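Local coordinates for hypothetical protein (Pseudomonas syringae pv. tomato, PDB 2PAG) that is of unknown function but binds calcium ions and belongs to the SMI1/KNR4 (SUKH) family, at residues A[98-101]-A[105-108]; A[88-93]-A[125-130]; A[43-48]-A[57-62]. All blocks are in the same frame, centred on the assembly; numbering follows the deposited sequence.

Interaction 1 (A[98-101]-A[105-108]). With CA (calcium ion), chain B.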
loop_
_atom_site.group_PDB
_atom_site.type_symbol
_atom_site.label_atom_id
_atom_site.label_comp_id
_atom_site.label_asym_id
_atom_site.label_seq_id
_atom_site.Cartn_x
_atom_site.Cartn_y
_atom_site.Cartn_z
ATOM N N TYR A 98 -1.625 0.200 -8.020
ATOM C CA TYR A 98 -2.256 -1.003 -7.493
ATOM C C TYR A 98 -3.140 -0.379 -6.414
ATOM O O TYR A 98 -2.656 0.378 -5.571
ATOM C CB TYR A 98 -1.209 -1.939 -6.884
ATOM C CG TYR A 98 -0.345 -2.628 -7.919
ATOM C CD1 TYR A 98 -0.820 -3.731 -8.627
ATOM C CD2 TYR A 98 0.948 -2.181 -8.186
ATOM C CE1 TYR A 98 -0.027 -4.382 -9.578
ATOM C CE2 TYR A 98 1.752 -2.827 -9.140
ATOM C CZ TYR A 98 1.254 -3.925 -9.825
ATOM O OH TYR A 98 2.048 -4.573 -10.744
ATOM N N CYS A 99 -4.441 -0.652 -6.474
ATOM C CA CYS A 99 -5.392 -0.078 -5.523
ATOM C C CYS A 99 -6.250 -1.144 -4.884
ATOM O O CYS A 99 -6.462 -2.211 -5.463
ATOM C CB CYS A 99 -6.310 0.919 -6.226
ATOM S SG CYS A 99 -5.461 2.168 -7.210
ATOM N N VAL A 100 -6.791 -0.825 -3.715
ATOM C CA VAL A 100 -7.603 -1.772 -2.973
ATOM C C VAL A 100 -9.073 -1.384 -2.888
ATOM O O VAL A 100 -9.419 -0.245 -2.541
ATOM C CB VAL A 100 -7.044 -1.941 -1.557
ATOM C CG1 VAL A 100 -7.703 -3.121 -0.866
ATOM C CG2 VAL A 100 -5.533 -2.142 -1.632
ATOM N N GLU A 101 -9.930 -2.346 -3.222
ATOM C CA GLU A 101 -11.374 -2.162 -3.174
ATOM C C GLU A 101 -11.810 -2.200 -1.717
ATOM O O GLU A 101 -11.047 -2.612 -0.835
ATOM C CB GLU A 101 -12.094 -3.289 -3.917
ATOM C CG GLU A 101 -11.880 -3.352 -5.406
ATOM C CD GLU A 101 -12.924 -4.234 -6.065
ATOM O OE1 GLU A 101 -13.215 -5.321 -5.516
ATOM O OE2 GLU A 101 -13.455 -3.842 -7.127
ATOM N N THR A 105 -10.131 -6.575 -2.447
ATOM C CA THR A 105 -9.530 -6.993 -3.708
ATOM C C THR A 105 -8.526 -5.942 -4.174
ATOM O O THR A 105 -8.777 -4.746 -4.041
ATOM C CB THR A 105 -10.599 -7.173 -4.810
ATOM O OG1 THR A 105 -11.631 -8.049 -4.341
ATOM C CG2 THR A 105 -9.968 -7.762 -6.079
ATOM N N VAL A 106 -7.387 -6.391 -4.696
ATOM C CA VAL A 106 -6.369 -5.473 -5.206
ATOM C C VAL A 106 -6.497 -5.447 -6.721
ATOM O O VAL A 106 -6.557 -6.495 -7.367
ATOM C CB VAL A 106 -4.941 -5.924 -4.844
ATOM C CG1 VAL A 106 -3.932 -4.927 -5.410
ATOM C CG2 VAL A 106 -4.794 -6.011 -3.329
ATOM N N LEU A 107 -6.543 -4.244 -7.281
ATOM C CA LEU A 107 -6.682 -4.083 -8.719
ATOM C C LEU A 107 -5.532 -3.252 -9.239
ATOM O O LEU A 107 -4.813 -2.617 -8.473
ATOM C CB LEU A 107 -7.983 -3.350 -9.050
ATOM C CG LEU A 107 -9.289 -3.832 -8.423
ATOM C CD1 LEU A 107 -10.426 -2.892 -8.807
ATOM C CD2 LEU A 107 -9.589 -5.243 -8.896
ATOM N N LEU A 108 -5.365 -3.251 -10.553
ATOM C CA LEU A 108 -4.326 -2.441 -11.158
ATOM C C LEU A 108 -5.037 -1.428 -12.039
ATOM O O LEU A 108 -5.786 -1.804 -12.940
ATOM C CB LEU A 108 -3.385 -3.301 -11.997
ATOM C CG LEU A 108 -2.311 -2.513 -12.748
ATOM C CD1 LEU A 108 -1.417 -1.749 -11.776
ATOM C CD2 LEU A 108 -1.504 -3.491 -13.587
HETATM CA CA CA B . -13.857 -7.189 -4.783
#
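Strands 98-100 and 106-108 run antiparallel as the two arms of a beta hairpin, their short axes 4.5 Å apart at closest approach and 145° between their directions. Cys99 and Leu107 form the hydrogen-bonded pair: Cys99 N donates to Leu107 O, and Leu107 N returns a 2.7 Å bond to Cys99 O. Tyr98–Leu108 and Val100–Val106 are the non-hydrogen-bonded pairs on either side of it, and at the turn end Glu101 N makes a nearly straight hydrogen bond to Thr105 O.

Tyr98, Val100, Val106 and Leu108 share one sheet face. There CD1 of Leu108 sits over a face of the Tyr98 ring, 3.8 Å from its centroid and only 15° off the normal, a CH-pi contact displaced toward the CD1–CE1 rim. The same sheet face is covered by helix 124-132, where Val106 touches Val124 and Trp127.

Past the last strand pair the hairpin becomes a calcium site. The side chains of Glu101 and Thr105 lie alongside each other and point the same way. OG1 of Thr105 stands beside its own backbone N (chi1 -53°), which aims it at the ion 2.4 Å away; Asp103, in the turn, is the third protein residue of the site. The aliphatic CG of Glu101 rests on Leu107 CD1, while Glu101 OE1 binds the calcium at 2.1 Å.

Interaction 2 (A[88-93]-A[125-130])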
loop_
_atom_site.group_PDB
_atom_site.type_symbol
_atom_site.label_atom_id
_atom_site.label_comp_id
_atom_site.label_asym_id
_atom_site.label_seq_id
_atom_site.Cartn_x
_atom_site.Cartn_y
_atom_site.Cartn_z
ATOM N N ILE A 88 -8.429 2.653 -2.859
ATOM C CA ILE A 88 -7.308 3.227 -2.115
ATOM C C ILE A 88 -5.995 2.637 -2.609
ATOM O O ILE A 88 -5.770 1.431 -2.508
ATOM C CB ILE A 88 -7.406 2.937 -0.606
ATOM C CG1 ILE A 88 -8.740 3.439 -0.055
ATOM C CG2 ILE A 88 -6.247 3.614 0.123
ATOM C CD1 ILE A 88 -8.996 3.018 1.383
ATOM N N PRO A 89 -5.096 3.482 -3.132
ATOM C CA PRO A 89 -3.817 2.956 -3.622
ATOM C C PRO A 89 -2.989 2.249 -2.566
ATOM O O PRO A 89 -2.918 2.690 -1.422
ATOM C CB PRO A 89 -3.102 4.202 -4.136
ATOM C CG PRO A 89 -4.227 5.077 -4.568
ATOM C CD PRO A 89 -5.237 4.911 -3.460
ATOM N N ILE A 90 -2.376 1.133 -2.949
ATOM C CA ILE A 90 -1.494 0.428 -2.039
ATOM C C ILE A 90 -0.081 0.572 -2.599
ATOM O O ILE A 90 0.893 0.517 -1.859
ATOM C CB ILE A 90 -1.875 -1.079 -1.863
ATOM C CG1 ILE A 90 -0.844 -1.747 -0.950
ATOM C CG2 ILE A 90 -1.919 -1.807 -3.220
ATOM C CD1 ILE A 90 -1.218 -3.152 -0.507
ATOM N N CYS A 91 0.039 0.782 -3.907
ATOM C CA CYS A 91 1.373 0.942 -4.469
ATOM C C CYS A 91 1.404 1.566 -5.851
ATOM O O CYS A 91 0.753 1.092 -6.776
ATOM C CB CYS A 91 2.091 -0.410 -4.508
ATOM S SG CYS A 91 3.825 -0.323 -5.024
ATOM N N GLN A 92 2.174 2.640 -5.977
ATOM C CA GLN A 92 2.330 3.309 -7.261
ATOM C C GLN A 92 3.338 2.519 -8.105
ATOM O O GLN A 92 4.269 1.909 -7.572
ATOM C CB GLN A 92 2.852 4.728 -7.044
ATOM C CG GLN A 92 2.891 5.574 -8.307
ATOM C CD GLN A 92 3.553 6.919 -8.084
ATOM O OE1 GLN A 92 3.544 7.452 -6.971
ATOM N NE2 GLN A 92 4.121 7.488 -9.153
ATOM N N ASP A 93 3.143 2.508 -9.417
ATOM C CA ASP A 93 4.069 1.823 -10.321
ATOM C C ASP A 93 4.103 2.671 -11.582
ATOM O O ASP A 93 3.362 2.419 -12.529
ATOM C CB ASP A 93 3.591 0.404 -10.643
ATOM C CG ASP A 93 4.610 -0.389 -11.458
ATOM O OD1 ASP A 93 5.788 0.034 -11.524
ATOM O OD2 ASP A 93 4.238 -1.445 -12.020
ATOM N N TRP A 125 -2.333 -9.423 0.728
ATOM C CA TRP A 125 -1.273 -10.384 0.992
ATOM C C TRP A 125 -0.927 -11.187 -0.270
ATOM O O TRP A 125 0.229 -11.573 -0.463
ATOM C CB TRP A 125 -1.666 -11.291 2.161
ATOM C CG TRP A 125 -1.645 -10.541 3.472
ATOM C CD1 TRP A 125 -2.685 -10.369 4.341
ATOM C CD2 TRP A 125 -0.529 -9.838 4.042
ATOM N NE1 TRP A 125 -2.289 -9.603 5.414
ATOM C CE2 TRP A 125 -0.969 -9.263 5.254
ATOM C CE3 TRP A 125 0.799 -9.639 3.645
ATOM C CZ2 TRP A 125 -0.126 -8.501 6.074
ATOM C CZ3 TRP A 125 1.639 -8.881 4.459
ATOM C CH2 TRP A 125 1.169 -8.322 5.661
ATOM N N HIS A 126 -1.912 -11.431 -1.133
ATOM C CA HIS A 126 -1.638 -12.133 -2.389
ATOM C C HIS A 126 -0.762 -11.212 -3.225
ATOM O O HIS A 126 0.183 -11.646 -3.886
ATOM C CB HIS A 126 -2.923 -12.413 -3.170
ATOM C CG HIS A 126 -3.723 -13.554 -2.636
ATOM N ND1 HIS A 126 -4.520 -13.447 -1.517
ATOM C CD2 HIS A 126 -3.844 -14.833 -3.066
ATOM C CE1 HIS A 126 -5.101 -14.609 -1.281
ATOM N NE2 HIS A 126 -4.709 -15.468 -2.208
ATOM N N TRP A 127 -1.095 -9.928 -3.196
ATOM C CA TRP A 127 -0.334 -8.937 -3.937
ATOM C C TRP A 127 1.095 -8.842 -3.392
ATOM O O TRP A 127 2.055 -8.765 -4.157
ATOM C CB TRP A 127 -1.009 -7.569 -3.834
ATOM C CG TRP A 127 -0.247 -6.495 -4.538
ATOM C CD1 TRP A 127 -0.270 -6.210 -5.876
ATOM C CD2 TRP A 127 0.738 -5.631 -3.961
ATOM N NE1 TRP A 127 0.648 -5.225 -6.166
ATOM C CE2 TRP A 127 1.279 -4.852 -5.008
ATOM C CE3 TRP A 127 1.222 -5.443 -2.659
ATOM C CZ2 TRP A 127 2.280 -3.898 -4.791
ATOM C CZ3 TRP A 127 2.217 -4.498 -2.445
ATOM C CH2 TRP A 127 2.735 -3.737 -3.508
ATOM N N ALA A 128 1.233 -8.846 -2.070
ATOM C CA ALA A 128 2.551 -8.751 -1.455
ATOM C C ALA A 128 3.418 -9.953 -1.819
ATOM O O ALA A 128 4.609 -9.811 -2.106
ATOM C CB ALA A 128 2.411 -8.648 0.054
ATOM N N ARG A 129 2.804 -11.131 -1.814
ATOM C CA ARG A 129 3.507 -12.370 -2.112
ATOM C C ARG A 129 3.789 -12.571 -3.590
ATOM O O ARG A 129 4.903 -12.932 -3.973
ATOM C CB ARG A 129 2.692 -13.562 -1.608
ATOM C CG ARG A 129 3.367 -14.909 -1.817
ATOM C CD ARG A 129 2.405 -16.042 -1.535
ATOM N NE ARG A 129 1.356 -16.114 -2.544
ATOM C CZ ARG A 129 0.202 -16.750 -2.373
ATOM N NH1 ARG A 129 -0.048 -17.369 -1.227
ATOM N NH2 ARG A 129 -0.700 -16.766 -3.345
ATOM N N ASP A 130 2.783 -12.320 -4.420
ATOM C CA ASP A 130 2.914 -12.547 -5.850
ATOM C C ASP A 130 3.408 -11.383 -6.704
ATOM O O ASP A 130 3.792 -11.581 -7.856
ATOM C CB ASP A 130 1.588 -13.091 -6.389
ATOM C CG ASP A 130 1.116 -14.325 -5.622
ATOM O OD1 ASP A 130 1.979 -15.088 -5.130
ATOM O OD2 ASP A 130 -0.111 -14.543 -5.514
#
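Trp127 reaches from helix 124-132 to Ile90 and Cys91 at a classic beta bulge, where both residues face Tyr98 of the adjoining strand; the contact thus joins the C-terminal helix to the edge strand of the antiparallel sheet. From CB, which lies on the side of the helix facing the strand, a chi1 of 178° sets CG anti to the backbone N and carries the indole away from the helix toward the bulge. The five-membered part of the indole meets the hairpin: NE1 lies against the Tyr98 ring, whose plane is turned about 55° from that of the indole. On the six-membered ring, CE3 is 4.0 Å from Ile90 CD1, and CZ3 is only slightly farther from the same methyl. The Ile90 and Trp127 side chains run past one another, pointing in opposite senses.

Farther round, CZ2 and CH2 both approach Cys91 CB, the CZ2 distance being 3.5 Å. The Trp121 ring adds an edge-to-face partner, and Pro59 also touches the indole, enclosing it in the buried core. Cys91 supplies a sulfur-aromatic contact as well: its SG lies 5.0 Å from the centroid of the six-membered ring of Trp127, 74° off the normal, and therefore at the ring edge.

Interaction 3 (A[43-48]-A[57-62])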
loop_
_atom_site.group_PDB
_atom_site.type_symbol
_atom_site.label_atom_id
_atom_site.label_comp_id
_atom_site.label_asym_id
_atom_site.label_seq_id
_atom_site.Cartn_x
_atom_site.Cartn_y
_atom_site.Cartn_z
ATOM N N LYS A 43 -5.191 -2.691 6.308
ATOM C CA LYS A 43 -4.752 -2.083 7.560
ATOM C C LYS A 43 -3.725 -2.989 8.235
ATOM O O LYS A 43 -2.749 -2.519 8.815
ATOM C CB LYS A 43 -5.958 -1.873 8.473
ATOM C CG LYS A 43 -5.674 -1.073 9.720
ATOM C CD LYS A 43 -6.959 -0.466 10.273
ATOM C CE LYS A 43 -8.011 -1.532 10.563
ATOM N NZ LYS A 43 -9.277 -0.937 11.080
ATOM N N GLU A 44 -3.958 -4.295 8.156
ATOM C CA GLU A 44 -3.053 -5.280 8.737
ATOM C C GLU A 44 -1.690 -5.182 8.054
ATOM O O GLU A 44 -0.650 -5.235 8.704
ATOM C CB GLU A 44 -3.647 -6.676 8.559
ATOM C CG GLU A 44 -2.838 -7.795 9.163
ATOM C CD GLU A 44 -3.567 -9.107 9.049
ATOM O OE1 GLU A 44 -3.859 -9.516 7.906
ATOM O OE2 GLU A 44 -3.858 -9.720 10.100
ATOM N N PHE A 45 -1.708 -5.027 6.734
ATOM C CA PHE A 45 -0.485 -4.885 5.958
ATOM C C PHE A 45 0.274 -3.642 6.452
ATOM O O PHE A 45 1.468 -3.694 6.755
ATOM C CB PHE A 45 -0.868 -4.737 4.481
ATOM C CG PHE A 45 0.263 -4.331 3.584
ATOM C CD1 PHE A 45 1.031 -5.293 2.929
ATOM C CD2 PHE A 45 0.526 -2.985 3.348
ATOM C CE1 PHE A 45 2.042 -4.920 2.047
ATOM C CE2 PHE A 45 1.542 -2.596 2.461
ATOM C CZ PHE A 45 2.298 -3.569 1.811
ATOM N N LEU A 46 -0.425 -2.521 6.548
ATOM C CA LEU A 46 0.220 -1.298 7.008
ATOM C C LEU A 46 0.799 -1.423 8.421
ATOM O O LEU A 46 1.875 -0.893 8.714
ATOM C CB LEU A 46 -0.773 -0.139 6.957
ATOM C CG LEU A 46 -1.236 0.260 5.552
ATOM C CD1 LEU A 46 -2.319 1.320 5.656
ATOM C CD2 LEU A 46 -0.051 0.781 4.741
ATOM N N LEU A 47 0.098 -2.140 9.292
ATOM C CA LEU A 47 0.547 -2.298 10.674
ATOM C C LEU A 47 1.647 -3.329 10.877
ATOM O O LEU A 47 2.267 -3.366 11.943
ATOM C CB LEU A 47 -0.645 -2.658 11.567
ATOM C CG LEU A 47 -1.719 -1.585 11.742
ATOM C CD1 LEU A 47 -2.999 -2.206 12.288
ATOM C CD2 LEU A 47 -1.199 -0.491 12.672
ATOM N N THR A 48 1.906 -4.152 9.864
ATOM C CA THR A 48 2.906 -5.205 9.991
ATOM C C THR A 48 4.122 -5.163 9.073
ATOM O O THR A 48 5.187 -5.660 9.442
ATOM C CB THR A 48 2.252 -6.586 9.815
ATOM O OG1 THR A 48 1.718 -6.706 8.489
ATOM C CG2 THR A 48 1.131 -6.751 10.800
ATOM N N LEU A 57 9.534 -2.000 -6.035
ATOM C CA LEU A 57 8.267 -1.342 -5.718
ATOM C C LEU A 57 8.316 -0.775 -4.308
ATOM O O LEU A 57 8.874 -1.388 -3.403
ATOM C CB LEU A 57 7.101 -2.329 -5.834
ATOM C CG LEU A 57 6.734 -2.786 -7.251
ATOM C CD1 LEU A 57 5.714 -3.899 -7.186
ATOM C CD2 LEU A 57 6.190 -1.618 -8.046
ATOM N N GLU A 58 7.741 0.411 -4.136
ATOM C CA GLU A 58 7.697 1.061 -2.835
ATOM C C GLU A 58 6.234 1.307 -2.483
ATOM O O GLU A 58 5.639 2.308 -2.889
ATOM C CB GLU A 58 8.439 2.392 -2.870
ATOM C CG GLU A 58 9.924 2.283 -3.101
ATOM C CD GLU A 58 10.578 3.648 -3.136
ATOM O OE1 GLU A 58 10.421 4.349 -4.152
ATOM O OE2 GLU A 58 11.227 4.025 -2.138
ATOM N N PRO A 59 5.630 0.389 -1.721
ATOM C CA PRO A 59 4.228 0.559 -1.348
ATOM C C PRO A 59 3.980 1.785 -0.470
ATOM O O PRO A 59 4.912 2.409 0.049
ATOM C CB PRO A 59 3.900 -0.750 -0.626
ATOM C CG PRO A 59 4.913 -1.718 -1.171
ATOM C CD PRO A 59 6.154 -0.884 -1.206
ATOM N N VAL A 60 2.709 2.122 -0.303
ATOM C CA VAL A 60 2.345 3.276 0.498
ATOM C C VAL A 60 2.700 3.133 1.973
ATOM O O VAL A 60 2.796 2.019 2.521
ATOM C CB VAL A 60 0.840 3.600 0.376
ATOM C CG1 VAL A 60 0.492 3.929 -1.073
ATOM C CG2 VAL A 60 0.003 2.435 0.882
ATOM N N THR A 61 2.917 4.286 2.597
ATOM C CA THR A 61 3.273 4.380 4.004
ATOM C C THR A 61 2.426 5.469 4.659
ATOM O O THR A 61 1.768 6.250 3.973
ATOM C CB THR A 61 4.761 4.738 4.168
ATOM O OG1 THR A 61 5.043 5.966 3.477
ATOM C CG2 THR A 61 5.633 3.625 3.607
ATOM N N VAL A 62 2.445 5.528 5.985
ATOM C CA VAL A 62 1.655 6.537 6.676
ATOM C C VAL A 62 2.382 7.253 7.809
ATOM O O VAL A 62 1.777 8.068 8.503
ATOM C CB VAL A 62 0.367 5.920 7.273
ATOM C CG1 VAL A 62 -0.466 5.273 6.177
ATOM C CG2 VAL A 62 0.726 4.899 8.347
#
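The Phe45 ring meets Pro59 at its edge: CB of the proline lies near the ring plane, 4.1 Å from CZ, and the proline side chain runs roughly perpendicular to that of the phenylalanine. With chi1 at 169°, the backbone N and CG of Phe45 lie on opposite sides of the CA–CB bond, and the ring is carried outward to bring CZ to the proline even though the CB bond itself does not point at the loop. Val124 and Ile90 also touch this side chain, bringing the C-terminal helix and the edge strand of the sheet to the same buried spot.

One residue along, Leu46 aims its CB at the loop and divides its two methyls between different partners. Leu46 CD2 packs 3.8 Å from the carbonyl oxygen Val60 O and 4.2 Å from the methyl Val60 CG2. Leu46 CD1 turns instead to Val62 CG1, 4.4 Å away. These contacts pack helix 40-49 of the SMI1/KNR4 fold against the irregular segment 57-62, which runs on toward helix 71-81. The segment is also tied to the sheet by a backbone hydrogen bond between Val60 and Ile90.

On the helix itself, Thr48 OG1 donates a 2.8 Å hydrogen bond to Glu44 O, approaching 33° out of the carbonyl plane.

From the N terminus, interaction 3 closes first: helix 40-49 is followed by a short excursion, and 57-62 comes back against it. The chain then passes through helix 71-81 before strand 88-93 opens interaction 2, which closes only at helix 124-132. Interaction 1, the hairpin whose strands are joined by the five residues 101-105, is nested inside that larger loop, whereas interaction 3 precedes both in series. Interactions 1 and 2 meet through neighbouring strands, with Tyr98 O 2.7 Å from Ile90 N. Interactions 2 and 3 are bridged by Trp125 NE1 and Glu44 OE1, 2.9 Å apart, linking the C-terminal helix to helix 40-49. Interactions 1 and 3 do not touch; their centres are about 14 Å apart.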